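Local coordinates for protein putative rRNA methyltransferase (Sorangium cellulosum, PDB 4RWZ) that methylates 16S ribosomal RNA, probably at an adenine, in the small ribosomal subunit, conferring resistance to aminoglycoside antibiotics, at residues A15-E18 / A19-G23; E92-A95 / G96-H99; A108-L111 / S112-V115. One frame throughout, in Å; residues are numbered along the deposited sequence.

Contact 1 (A15-E18 / A19-G23)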
loop_
_atom_site.group_PDB
_atom_site.type_symbol
_atom_site.label_atom_id
_atom_site.label_comp_id
_atom_site.label_asym_id
_atom_site.label_seq_id
_atom_site.Cartn_x
_atom_site.Cartn_y
_atom_site.Cartn_z
ATOM N N ALA A 15 -9.964 -16.482 7.209
ATOM C CA ALA A 15 -10.318 -16.763 8.603
ATOM C C ALA A 15 -9.108 -16.643 9.531
ATOM O O ALA A 15 -9.244 -16.168 10.651
ATOM C CB ALA A 15 -10.981 -18.159 8.745
ATOM N N ASP A 16 -7.934 -17.065 9.051
ATOM C CA ASP A 16 -6.673 -16.874 9.768
ATOM C C ASP A 16 -6.418 -15.393 9.992
ATOM O O ASP A 16 -6.088 -14.959 11.094
ATOM C CB ASP A 16 -5.507 -17.411 8.940
ATOM C CG ASP A 16 -5.499 -18.909 8.838
ATOM O OD1 ASP A 16 -6.119 -19.558 9.706
ATOM O OD2 ASP A 16 -4.883 -19.427 7.874
ATOM N N LEU A 17 -6.587 -14.616 8.928
ATOM C CA LEU A 17 -6.350 -13.187 8.983
ATOM C C LEU A 17 -7.366 -12.558 9.923
ATOM O O LEU A 17 -7.001 -11.784 10.824
ATOM C CB LEU A 17 -6.434 -12.558 7.577
ATOM C CG LEU A 17 -6.236 -11.035 7.513
ATOM C CD1 LEU A 17 -4.884 -10.635 8.164
ATOM C CD2 LEU A 17 -6.336 -10.506 6.090
ATOM N N GLU A 18 -8.635 -12.929 9.764
ATOM C CA GLU A 18 -9.676 -12.362 10.628
ATOM C C GLU A 18 -9.446 -12.656 12.108
ATOM O O GLU A 18 -9.806 -11.860 12.975
ATOM C CB GLU A 18 -11.068 -12.816 10.187
ATOM C CG GLU A 18 -11.566 -12.063 8.973
ATOM C CD GLU A 18 -12.854 -12.634 8.398
ATOM O OE1 GLU A 18 -13.332 -13.671 8.921
ATOM O OE2 GLU A 18 -13.387 -12.041 7.425
ATOM N N ALA A 19 -8.832 -13.792 12.391
ATOM C CA ALA A 19 -8.498 -14.153 13.757
ATOM C C ALA A 19 -7.487 -13.165 14.332
ATOM O O ALA A 19 -7.556 -12.823 15.512
ATOM C CB ALA A 19 -7.951 -15.563 13.804
ATOM N N LYS A 20 -6.541 -12.728 13.499
ATOM C CA LYS A 20 -5.517 -11.768 13.922
ATOM C C LYS A 20 -6.042 -10.342 14.011
ATOM O O LYS A 20 -5.637 -9.596 14.889
ATOM C CB LYS A 20 -4.308 -11.801 12.983
ATOM C CG LYS A 20 -3.584 -13.132 12.947
ATOM C CD LYS A 20 -2.943 -13.452 14.281
ATOM C CE LYS A 20 -2.222 -14.783 14.211
ATOM N NZ LYS A 20 -0.980 -14.755 15.007
ATOM N N LEU A 21 -6.929 -9.976 13.092
ATOM C CA LEU A 21 -7.492 -8.638 13.032
ATOM C C LEU A 21 -8.331 -8.330 14.245
ATOM O O LEU A 21 -8.352 -7.189 14.719
ATOM C CB LEU A 21 -8.375 -8.493 11.787
ATOM C CG LEU A 21 -7.593 -8.355 10.480
ATOM C CD1 LEU A 21 -8.498 -8.334 9.250
ATOM C CD2 LEU A 21 -6.743 -7.102 10.517
ATOM N N ALA A 22 -9.034 -9.347 14.730
ATOM C CA ALA A 22 -9.959 -9.182 15.839
ATOM C C ALA A 22 -9.266 -8.466 16.980
ATOM O O ALA A 22 -8.153 -8.837 17.367
ATOM C CB ALA A 22 -10.483 -10.534 16.295
ATOM N N GLY A 23 -9.891 -7.406 17.485
ATOM C CA GLY A 23 -9.316 -6.675 18.602
ATOM C C GLY A 23 -8.716 -5.348 18.194
ATOM O O GLY A 23 -8.606 -4.435 19.008
#
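Ala15 O receives the amide of Ala19 at 3.0 Å from Ala19 N, and the same i to i+4 pattern carries the last turns of helix 14-21 through Leu21 N to Leu17 O (2.9 Å) and Ala22 N to Glu18 O (3.2 Å), with weaker bonds from Lys20 N to Asp16 O and Leu17 O, until the backbone leaves helical angles at Ala22.

The apolar side chains meet one turn apart. Leu17 swings CG anti to its backbone N (chi1 178°), which leans it beside its carbonyl carbon, while Leu21 has CG beside its backbone N; the two branches therefore converge, crossing at a slant with Leu17 CG 3.9 Å from Leu21 CD1. Leu21 CG also lies 3.5 Å from Leu17 O, so the branch covers the flank of the carbonyl that its own amide binds. Both leucines continue onto Tyr50 of strand 49-55. Lys20 lays its CG 3.6 Å from Asp16 O before the chain bends away, and Ala19 CB sits 3.3 Å from that same oxygen. The carboxylates turn back toward the start of the helix: Asp16 OD2 accepts from Thr13 N, and Glu18 OE2 forms a salt bridge with Arg14.

The chemistry is that of an amphipathic surface helix. One flank offers leucine to Tyr50 of the sheet and to the turn at Leu94 and Leu97, while the other side is largely exposed. Asp16, in the first turn and bonded to an amide just before the helix, carries a negative charge that would favourably oppose the helix dipole; the charge of Glu18 is balanced by Arg14.

Contact 2 (E92-A95 / G96-H99)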
loop_
_atom_site.group_PDB
_atom_site.type_symbol
_atom_site.label_atom_id
_atom_site.label_comp_id
_atom_site.label_asym_id
_atom_site.label_seq_id
_atom_site.Cartn_x
_atom_site.Cartn_y
_atom_site.Cartn_z
ATOM N N GLU A 92 -7.081 -11.645 -2.376
ATOM C CA GLU A 92 -8.480 -11.308 -2.105
ATOM C C GLU A 92 -8.771 -11.209 -0.618
ATOM O O GLU A 92 -9.697 -10.487 -0.224
ATOM C CB GLU A 92 -9.422 -12.334 -2.781
ATOM C CG GLU A 92 -9.207 -13.719 -2.237
ATOM C CD GLU A 92 -10.040 -14.777 -2.938
ATOM O OE1 GLU A 92 -10.682 -14.459 -3.972
ATOM O OE2 GLU A 92 -10.040 -15.936 -2.444
ATOM N N GLU A 93 -7.974 -11.895 0.210
ATOM C CA GLU A 93 -8.152 -11.829 1.658
ATOM C C GLU A 93 -8.012 -10.391 2.203
ATOM O O GLU A 93 -8.470 -10.094 3.306
ATOM C CB GLU A 93 -7.117 -12.712 2.363
ATOM C CG GLU A 93 -7.304 -14.214 2.114
ATOM C CD GLU A 93 -6.619 -14.697 0.869
ATOM O OE1 GLU A 93 -6.241 -13.873 0.009
ATOM O OE2 GLU A 93 -6.451 -15.928 0.728
ATOM N N LEU A 94 -7.344 -9.520 1.453
ATOM C CA LEU A 94 -7.152 -8.134 1.943
ATOM C C LEU A 94 -8.255 -7.219 1.452
ATOM O O LEU A 94 -8.323 -6.049 1.835
ATOM C CB LEU A 94 -5.807 -7.570 1.495
ATOM C CG LEU A 94 -4.576 -8.323 1.963
ATOM C CD1 LEU A 94 -3.348 -7.631 1.381
ATOM C CD2 LEU A 94 -4.533 -8.331 3.491
ATOM N N ALA A 95 -9.158 -7.735 0.641
ATOM C CA ALA A 95 -10.198 -6.857 0.083
ATOM C C ALA A 95 -11.028 -6.134 1.099
ATOM O O ALA A 95 -11.491 -6.742 2.059
ATOM C CB ALA A 95 -11.121 -7.655 -0.891
ATOM N N GLY A 96 -11.212 -4.819 0.886
ATOM C CA GLY A 96 -12.072 -4.015 1.721
ATOM C C GLY A 96 -11.597 -3.819 3.148
ATOM O O GLY A 96 -12.371 -3.352 3.958
ATOM N N LEU A 97 -10.339 -4.122 3.469
ATOM C CA LEU A 97 -9.915 -4.016 4.865
ATOM C C LEU A 97 -9.326 -2.683 5.316
ATOM O O LEU A 97 -9.449 -2.343 6.505
ATOM C CB LEU A 97 -8.862 -5.084 5.215
ATOM C CG LEU A 97 -9.258 -6.553 5.218
ATOM C CD1 LEU A 97 -8.017 -7.335 5.708
ATOM C CD2 LEU A 97 -10.470 -6.815 6.094
ATOM N N ALA A 98 -8.637 -1.949 4.430
ATOM C CA ALA A 98 -7.749 -0.868 4.935
ATOM C C ALA A 98 -8.509 0.387 5.298
ATOM O O ALA A 98 -9.301 0.871 4.503
ATOM C CB ALA A 98 -6.617 -0.511 3.905
ATOM N N HIS A 99 -8.264 0.914 6.501
ATOM C CA HIS A 99 -8.658 2.297 6.814
ATOM C C HIS A 99 -7.678 3.252 6.162
ATOM O O HIS A 99 -8.055 4.355 5.781
ATOM C CB HIS A 99 -8.613 2.558 8.327
ATOM C CG HIS A 99 -9.651 1.816 9.083
ATOM N ND1 HIS A 99 -9.507 0.496 9.452
ATOM C CD2 HIS A 99 -10.869 2.210 9.537
ATOM C CE1 HIS A 99 -10.588 0.111 10.109
ATOM N NE2 HIS A 99 -11.430 1.127 10.162
#
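Gly96 follows Ala95 at the corner of a type II beta turn running from Leu94 to Leu97, and its positive phi (67°) fits the third position of that turn, a place where glycine is common. Next, Leu97 closes the turn: its N donates to Leu94 O at 3.2 Å. The Leu97 side chain then folds back over the turn. With CG beside its backbone N (chi1 -67°), it places CG 3.5 Å from Leu94 O, while CD1 reaches across to Glu93 O at 3.7 Å and packs against Leu94 CD2 at 4.2 Å. Past it the chain enters strand 98-104: Ala98 turns its methyl to Ile29 of strand 26-31, and His99 ND1 is bonded to Val27 N.

The two carbonyls Glu93 O and Ala95 O both accept from Arg14 NH1, so one guanidinium nitrogen bridges the 3-10 segment 92-94 and the turn. Leu97 O is bonded to Arg130. Two arginines thus satisfy backbone oxygens, while leucine methyls fill the apolar side of this partly buried turn.

Contact 3 (A108-L111 / S112-V115)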
loop_
_atom_site.group_PDB
_atom_site.type_symbol
_atom_site.label_atom_id
_atom_site.label_comp_id
_atom_site.label_asym_id
_atom_site.label_seq_id
_atom_site.Cartn_x
_atom_site.Cartn_y
_atom_site.Cartn_z
ATOM N N ALA A 108 9.010 3.673 -10.578
ATOM C CA ALA A 108 8.449 4.474 -11.689
ATOM C C ALA A 108 7.165 3.924 -12.294
ATOM O O ALA A 108 6.273 4.674 -12.715
ATOM C CB ALA A 108 9.489 4.648 -12.765
ATOM N N SER A 109 7.091 2.605 -12.394
ATOM C CA SER A 109 5.919 2.000 -13.042
ATOM C C SER A 109 4.630 2.284 -12.279
ATOM O O SER A 109 3.612 2.618 -12.872
ATOM C CB SER A 109 6.114 0.507 -13.173
ATOM O OG SER A 109 6.853 0.278 -14.354
ATOM N N LEU A 110 4.703 2.157 -10.953
ATOM C CA LEU A 110 3.548 2.405 -10.083
ATOM C C LEU A 110 3.314 3.857 -9.903
ATOM O O LEU A 110 2.162 4.287 -9.807
ATOM C CB LEU A 110 3.753 1.757 -8.719
ATOM C CG LEU A 110 2.620 1.898 -7.673
ATOM C CD1 LEU A 110 1.244 1.581 -8.317
ATOM C CD2 LEU A 110 2.923 0.912 -6.551
ATOM N N LEU A 111 4.383 4.637 -9.847
ATOM C CA LEU A 111 4.282 6.085 -9.856
ATOM C C LEU A 111 3.502 6.531 -11.082
ATOM O O LEU A 111 2.580 7.356 -10.991
ATOM C CB LEU A 111 5.686 6.712 -9.899
ATOM C CG LEU A 111 5.796 8.229 -10.103
ATOM C CD1 LEU A 111 5.093 8.975 -8.973
ATOM C CD2 LEU A 111 7.279 8.661 -10.195
ATOM N N SER A 112 3.894 6.006 -12.237
ATOM C CA SER A 112 3.160 6.380 -13.453
ATOM C C SER A 112 1.684 6.027 -13.392
ATOM O O SER A 112 0.823 6.779 -13.843
ATOM C CB SER A 112 3.747 5.692 -14.688
ATOM O OG SER A 112 5.095 6.065 -14.784
ATOM N N ALA A 113 1.394 4.852 -12.863
ATOM C CA ALA A 113 0.017 4.398 -12.764
ATOM C C ALA A 113 -0.779 5.380 -11.890
ATOM O O ALA A 113 -1.986 5.527 -12.082
ATOM C CB ALA A 113 -0.045 2.935 -12.190
ATOM N N LEU A 114 -0.141 6.033 -10.897
ATOM C CA LEU A 114 -0.909 6.944 -10.013
ATOM C C LEU A 114 -1.055 8.346 -10.595
ATOM O O LEU A 114 -2.007 9.118 -10.244
ATOM C CB LEU A 114 -0.223 7.073 -8.602
ATOM C CG LEU A 114 -0.166 5.739 -7.833
ATOM C CD1 LEU A 114 0.852 5.908 -6.632
ATOM C CD2 LEU A 114 -1.520 5.396 -7.272
ATOM N N VAL A 115 -0.134 8.714 -11.493
ATOM C CA VAL A 115 -0.191 10.094 -12.031
ATOM C C VAL A 115 -0.696 10.198 -13.463
ATOM O O VAL A 115 -1.044 11.311 -13.897
ATOM C CB VAL A 115 1.137 10.872 -11.886
ATOM C CG1 VAL A 115 1.570 10.901 -10.394
ATOM C CG2 VAL A 115 2.233 10.269 -12.739
#
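Ser112 folds its hydroxyl back onto Ala108 O, with OG 2.8 Å away, and adds its own amide at 2.8 Å from Ser112 N to the same oxygen. The two donors reach Ala108 O from opposite faces of the carbonyl plane, so the oxygen is gripped twice and the hydroxyl of this buried serine donates within its own helix. With OG beside the backbone N (chi1 -58°), the hydroxyl is set against the preceding turn.

Elsewhere the bumps are leucine branches. Leu110 CD1 lies loosely over the shallow notch between the methyl of Ala113 and the branch point of Leu114, at 4.3 Å from Ala113 CB and 4.4 Å from Leu114 CG. On a second ridge, Leu111 CD1 leans to Val115 CG1 at 4.3 Å. Val115 CG2 is the methyl in the crowded position between its backbone N and carbonyl carbon, and it nestles 3.4 Å from Leu111 O. Leu114 CG likewise lies close beside Leu110 O, at 3.4 Å.

These ridges meet neighbours on two fronts: Leu110, Ala113 and Leu114 face helix 119-127 through Val121, Leu122 and Leu125, while Leu111, Leu114 and Val115 rest on Leu139 of strand 133-139. Such a short, mostly buried helix, entered from the fourth parallel strand and packed on the fifth, belongs to the layered alpha/beta architecture of the Rossmann-like class I methyltransferase fold.

How the contacts relate
The three contacts lie in series, none nested in or crossing another, and each stays within a few residues: contact 1 in helix 14-21, contact 2 at the turn leading into strand 98-104, contact 3 in helix 108-115. None closes a long loop itself, but contacts 1 and 2 touch, bringing the N-terminal helix onto the turn: Leu17 CD2 lies 3.6 Å from Leu97 CD1 and 3.8 Å from Leu94 CD2, and Leu21 CD1 lies 3.7 Å from Leu97 CD1. Contact 3 follows contact 2 through strand 98-104 but sits across the chain's centre, with centres about 22 Å apart, packing on Leu139 of strand 133-139.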